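Long-range contacts in multidrug resistance protein (Vibrio cholerae, PDB 1YC9), which probably serves as the trimeric outer membrane exit duct of a multidrug efflux system, carrying toxic compounds out of the cell: residues A271-V276 against A336-A341; N149-L154 against N218-L223. The protein carries 1 engineered substitution. One frame throughout, in Å; residues are numbered along the deposited sequence.

Both contacts pair antiparallel helices of the alpha-helical barrel that, in outer membrane efflux proteins, continues the membrane-spanning beta-barrel into the periplasm. Their centres lie 40 Å apart and their nearest atoms about 26 Å. In chain order interaction 2 closes first, joining helices 117-183 and 189-223; interaction 1 joins helix 260-281 to helix 326-391, separated in sequence by strands 286-298 and 309-322. The segment axes make 163° in each but approach to 8.3 Å in interaction 1, where the methyl of Ala272 fits against the partner backbone, and to 9.9 Å in interaction 2, where Leu220 fills the gap. A bound mercury ion lies about 9 Å from the Tyr338 side chain of interaction 1.

Interaction 1 (A271-V276 against A336-A341)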
loop_
_atom_site.group_PDB
_atom_site.type_symbol
_atom_site.label_atom_id
_atom_site.label_comp_id
_atom_site.label_asym_id
_atom_site.label_seq_id
_atom_site.Cartn_x
_atom_site.Cartn_y
_atom_site.Cartn_z
ATOM N N ALA A 271 21.796 1.916 -11.508
ATOM C CA ALA A 271 22.366 1.579 -10.220
ATOM C C ALA A 271 22.454 0.058 -10.072
ATOM O O ALA A 271 23.524 -0.479 -9.741
ATOM C CB ALA A 271 21.512 2.158 -9.124
ATOM N N ALA A 272 21.361 -0.612 -10.443
ATOM C CA ALA A 272 21.325 -2.102 -10.447
ATOM C C ALA A 272 22.355 -2.731 -11.365
ATOM O O ALA A 272 22.964 -3.723 -11.001
ATOM C CB ALA A 272 19.909 -2.625 -10.761
ATOM N N ALA A 273 22.552 -2.179 -12.565
ATOM C CA ALA A 273 23.547 -2.634 -13.493
ATOM C C ALA A 273 24.932 -2.565 -12.871
ATOM O O ALA A 273 25.725 -3.474 -12.984
ATOM C CB ALA A 273 23.494 -1.772 -14.809
ATOM N N GLN A 274 25.226 -1.454 -12.201
ATOM C CA GLN A 274 26.506 -1.254 -11.526
ATOM C C GLN A 274 26.696 -2.296 -10.425
ATOM O O GLN A 274 27.816 -2.767 -10.204
ATOM C CB GLN A 274 26.571 0.135 -10.874
ATOM C CG GLN A 274 26.668 1.358 -11.872
ATOM C CD GLN A 274 27.827 1.257 -12.836
ATOM O OE1 GLN A 274 27.689 1.528 -14.021
ATOM N NE2 GLN A 274 28.964 0.896 -12.332
ATOM N N GLN A 275 25.617 -2.601 -9.707
ATOM C CA GLN A 275 25.653 -3.612 -8.654
ATOM C C GLN A 275 25.953 -5.027 -9.206
ATOM O O GLN A 275 26.549 -5.850 -8.497
ATOM C CB GLN A 275 24.396 -3.562 -7.787
ATOM C CG GLN A 275 24.282 -2.257 -7.037
ATOM C CD GLN A 275 22.935 -1.972 -6.399
ATOM O OE1 GLN A 275 22.857 -1.099 -5.523
ATOM N NE2 GLN A 275 21.881 -2.626 -6.851
ATOM N N VAL A 276 25.567 -5.297 -10.441
ATOM C CA VAL A 276 25.928 -6.528 -11.114
ATOM C C VAL A 276 27.432 -6.498 -11.299
ATOM O O VAL A 276 28.122 -7.504 -11.081
ATOM C CB VAL A 276 25.168 -6.740 -12.465
ATOM C CG1 VAL A 276 25.740 -7.886 -13.248
ATOM C CG2 VAL A 276 23.707 -6.933 -12.228
ATOM N N ALA A 336 19.284 -10.558 -10.735
ATOM C CA ALA A 336 17.863 -10.522 -10.506
ATOM C C ALA A 336 17.374 -9.096 -10.187
ATOM O O ALA A 336 16.341 -8.669 -10.677
ATOM C CB ALA A 336 17.508 -11.411 -9.414
ATOM N N ARG A 337 18.114 -8.394 -9.362
ATOM C CA ARG A 337 17.741 -7.024 -9.039
ATOM C C ARG A 337 17.807 -6.164 -10.310
ATOM O O ARG A 337 16.904 -5.338 -10.514
ATOM C CB ARG A 337 18.622 -6.449 -7.922
ATOM C CG ARG A 337 18.456 -4.964 -7.718
ATOM C CD ARG A 337 17.026 -4.499 -7.370
ATOM N NE ARG A 337 16.902 -3.042 -7.500
ATOM C CZ ARG A 337 15.831 -2.370 -7.981
ATOM N NH1 ARG A 337 14.684 -2.981 -8.300
ATOM N NH2 ARG A 337 15.876 -1.021 -8.021
ATOM N N TYR A 338 18.825 -6.354 -11.147
ATOM C CA TYR A 338 18.898 -5.621 -12.428
ATOM C C TYR A 338 17.708 -5.888 -13.310
ATOM O O TYR A 338 17.104 -4.984 -13.881
ATOM C CB TYR A 338 20.171 -5.934 -13.172
ATOM C CG TYR A 338 20.232 -5.301 -14.511
ATOM C CD1 TYR A 338 20.202 -6.062 -15.648
ATOM C CD2 TYR A 338 20.298 -3.907 -14.643
ATOM C CE1 TYR A 338 20.239 -5.501 -16.884
ATOM C CE2 TYR A 338 20.315 -3.333 -15.888
ATOM C CZ TYR A 338 20.299 -4.124 -17.007
ATOM O OH TYR A 338 20.330 -3.562 -18.265
ATOM N N GLN A 339 17.364 -7.165 -13.435
ATOM C CA GLN A 339 16.236 -7.569 -14.245
ATOM C C GLN A 339 14.932 -6.975 -13.724
ATOM O O GLN A 339 14.103 -6.521 -14.524
ATOM C CB GLN A 339 16.202 -9.112 -14.317
ATOM C CG GLN A 339 17.329 -9.661 -15.142
ATOM C CD GLN A 339 17.405 -11.202 -15.138
ATOM O OE1 GLN A 339 16.835 -11.862 -16.011
ATOM N NE2 GLN A 339 18.150 -11.744 -14.228
ATOM N N GLU A 340 14.746 -6.979 -12.407
ATOM C CA GLU A 340 13.627 -6.383 -11.772
ATOM C C GLU A 340 13.569 -4.883 -12.090
ATOM O O GLU A 340 12.508 -4.356 -12.436
ATOM C CB GLU A 340 13.720 -6.547 -10.292
ATOM C CG GLU A 340 12.568 -5.923 -9.557
ATOM C CD GLU A 340 12.734 -5.990 -8.081
ATOM O OE1 GLU A 340 13.816 -5.571 -7.569
ATOM O OE2 GLU A 340 11.787 -6.445 -7.438
ATOM N N ALA A 341 14.704 -4.224 -11.932
ATOM C CA ALA A 341 14.756 -2.765 -12.159
ATOM C C ALA A 341 14.444 -2.394 -13.615
ATOM O O ALA A 341 13.766 -1.366 -13.878
ATOM C CB ALA A 341 16.093 -2.223 -11.710
HETATM O O HOH W 1 19.396 -1.755 -6.661
#
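Ala272 and Tyr338 lie at the closest point of an antiparallel helix pair in the alpha-helical barrel, where helix 260-281, leading into one strand of the beta-barrel, lies against the early part of helix 326-391. The segment axes make 163° and approach to 8.3 Å, and the CA atoms of Ala272 and Tyr338 are 4.7 Å apart. Such proximity is possible because Ala272 ends at CB, which dips between Arg337 CG and Ala341 CB and stands 3.6 Å from Tyr338 CA.

Tyr338 sets its ring against helix 260-281 with the CG-to-OH direction running across that helix. With CG anti to the backbone N (chi1 175°), the CD2-CE2 side of the ring runs past the backbone of Ala273, and CE2 meets Ala273 CB at 3.7 Å. Val276 adds its CG2 branch, 3.8 Å from Tyr338 CB, one helical turn beyond Ala272.

Polar groups meet through water at the other border. Gln275 NE2 and Arg337 NE both donate to one water, at 2.6 Å and 2.9 Å, the water reaching the guanidinium at its in-plane edge. Arg337 NH1 also forms a salt bridge to Glu340 OE1, 2.8 Å away, with an N-H...O angle of 156°; the nitrogen approaches from above the carboxylate plane. A further hydrogen bond from NH1 to Gln344, together with Ala341 CB against one guanidinium face, restricts the group's rotation. Ala336, Gln339 and Glu340 turn to Ala54 of the second subunit, so this helix pair also adjoins a subunit interface.

With no direct hydrogen bond between the segments, the contact rests on apolar packing of Ala272, Ala273 and Val276 against Tyr338 and its neighbours, while the water couples a neutral amide to a guanidinium whose charge is probably offset at least in part by Glu340.

Interaction 2 (N149-L154 against N218-L223); sequences NAYAEL and NALAAL
Leu220 points its isobutyl group at helix 117-183 and divides its two methyls among three residues there. The side chains of Leu220 and Leu154 cross obliquely, bringing CD1 of Leu220 to 3.6 Å from CD2 of Leu154; the same Leu220 methyl lies 4.1 Å from Tyr151 CD1. Leu220 CD2 lies 3.7 Å from Ala150 CB and 3.9 Å from Tyr151 N. CG anti to the carbonyl carbon (chi1 -77°) carries the branch point of Leu220 toward helix 117-183, and chi2 then turns the two methyls to different neighbours.

Ala150 receives a second leucine: Leu223 CD1 reaches its CB at 3.6 Å, so the single methyl is touched by methyls of two leucines three residues apart on helix 189-223. Leu154 takes a different first torsion, CG anti to the backbone N (chi1 -175°), and thereby brings CD2 to Leu220.

The ring of Tyr151 meets Leu220 through CD1, while its OH is hydrogen-bonded to Asp32 and Gln34, and the ring also touches Leu35 and Leu38. On the far side of helix 189-223, Asn218 ND2 bonds Asp358 and Thr361 of the third subunit.

The segment axes are 9.9 Å apart and make 163°. Ala150, Tyr151 and Leu154 supply three sides of what is probably a four-residue hole for Leu220, consistent with knobs-into-holes packing, as in the antiparallel coiled-coil helix pairs of the outer membrane factor barrel.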
loop_
_atom_site.group_PDB
_atom_site.type_symbol
_atom_site.label_atom_id
_atom_site.label_comp_id
_atom_site.label_asym_id
_atom_site.label_seq_id
_atom_site.Cartn_x
_atom_site.Cartn_y
_atom_site.Cartn_z
ATOM N N ASN A 149 -6.617 18.853 -7.875
ATOM C CA ASN A 149 -7.708 17.888 -8.027
ATOM C C ASN A 149 -8.769 18.011 -6.925
ATOM O O ASN A 149 -9.961 17.976 -7.246
ATOM C CB ASN A 149 -7.216 16.459 -8.178
ATOM C CG ASN A 149 -6.663 16.187 -9.578
ATOM O OD1 ASN A 149 -7.339 16.342 -10.569
ATOM N ND2 ASN A 149 -5.427 15.800 -9.633
ATOM N N ALA A 150 -8.327 18.297 -5.703
ATOM C CA ALA A 150 -9.248 18.537 -4.602
ATOM C C ALA A 150 -10.032 19.845 -4.854
ATOM O O ALA A 150 -11.242 19.906 -4.631
ATOM C CB ALA A 150 -8.535 18.517 -3.288
ATOM N N TYR A 151 -9.352 20.815 -5.470
ATOM C CA TYR A 151 -9.931 22.080 -5.848
ATOM C C TYR A 151 -10.947 21.946 -6.969
ATOM O O TYR A 151 -12.013 22.567 -6.923
ATOM C CB TYR A 151 -8.816 23.068 -6.202
ATOM C CG TYR A 151 -9.193 24.528 -6.086
ATOM C CD1 TYR A 151 -9.300 25.144 -4.851
ATOM C CD2 TYR A 151 -9.401 25.295 -7.233
ATOM C CE1 TYR A 151 -9.633 26.486 -4.738
ATOM C CE2 TYR A 151 -9.708 26.623 -7.137
ATOM C CZ TYR A 151 -9.827 27.214 -5.898
ATOM O OH TYR A 151 -10.142 28.523 -5.822
ATOM N N ALA A 152 -10.645 21.099 -7.950
ATOM C CA ALA A 152 -11.544 20.761 -9.001
ATOM C C ALA A 152 -12.852 20.227 -8.451
ATOM O O ALA A 152 -13.923 20.584 -8.930
ATOM C CB ALA A 152 -10.943 19.748 -9.952
ATOM N N GLU A 153 -12.737 19.378 -7.435
ATOM C CA GLU A 153 -13.896 18.812 -6.823
ATOM C C GLU A 153 -14.665 19.883 -6.061
ATOM O O GLU A 153 -15.897 19.904 -6.119
ATOM C CB GLU A 153 -13.479 17.678 -5.895
ATOM C CG GLU A 153 -14.633 17.028 -5.137
ATOM C CD GLU A 153 -15.713 16.401 -5.992
ATOM O OE1 GLU A 153 -16.706 15.986 -5.361
ATOM O OE2 GLU A 153 -15.691 16.333 -7.256
ATOM N N LEU A 154 -13.949 20.749 -5.352
ATOM C CA LEU A 154 -14.590 21.868 -4.644
ATOM C C LEU A 154 -15.423 22.683 -5.648
ATOM O O LEU A 154 -16.567 23.017 -5.389
ATOM C CB LEU A 154 -13.562 22.744 -3.946
ATOM C CG LEU A 154 -14.148 23.862 -3.102
ATOM C CD1 LEU A 154 -14.944 23.269 -1.925
ATOM C CD2 LEU A 154 -13.089 24.768 -2.567
ATOM N N ASN A 218 -12.186 21.081 4.347
ATOM C CA ASN A 218 -11.397 20.429 5.350
ATOM C C ASN A 218 -10.228 19.684 4.663
ATOM O O ASN A 218 -9.098 19.753 5.151
ATOM C CB ASN A 218 -12.209 19.457 6.192
ATOM C CG ASN A 218 -13.286 20.141 7.054
ATOM O OD1 ASN A 218 -13.339 21.369 7.158
ATOM N ND2 ASN A 218 -14.143 19.349 7.624
ATOM N N ALA A 219 -10.498 18.998 3.557
ATOM C CA ALA A 219 -9.484 18.172 2.913
ATOM C C ALA A 219 -8.378 19.063 2.319
ATOM O O ALA A 219 -7.175 18.736 2.407
ATOM C CB ALA A 219 -10.087 17.273 1.850
ATOM N N LEU A 220 -8.807 20.149 1.700
ATOM C CA LEU A 220 -7.880 21.166 1.174
ATOM C C LEU A 220 -6.992 21.747 2.266
ATOM O O LEU A 220 -5.785 21.842 2.095
ATOM C CB LEU A 220 -8.611 22.267 0.436
ATOM C CG LEU A 220 -9.118 21.958 -0.970
ATOM C CD1 LEU A 220 -10.234 22.920 -1.486
ATOM C CD2 LEU A 220 -7.935 21.942 -1.992
ATOM N N ALA A 221 -7.556 22.070 3.424
ATOM C CA ALA A 221 -6.771 22.538 4.536
ATOM C C ALA A 221 -5.686 21.519 4.903
ATOM O O ALA A 221 -4.525 21.893 5.080
ATOM C CB ALA A 221 -7.651 22.812 5.746
ATOM N N ALA A 222 -6.064 20.242 5.012
ATOM C CA ALA A 222 -5.119 19.186 5.350
ATOM C C ALA A 222 -4.038 19.023 4.257
ATOM O O ALA A 222 -2.831 18.833 4.567
ATOM C CB ALA A 222 -5.851 17.853 5.576
ATOM N N LEU A 223 -4.454 19.148 3.015
ATOM C CA LEU A 223 -3.541 18.977 1.867
ATOM C C LEU A 223 -2.460 20.032 1.847
ATOM O O LEU A 223 -1.369 19.738 1.333
ATOM C CB LEU A 223 -4.254 18.943 0.508
ATOM C CG LEU A 223 -5.002 17.643 0.244
ATOM C CD1 LEU A 223 -5.968 17.794 -0.912
ATOM C CD2 LEU A 223 -4.060 16.489 -0.070
#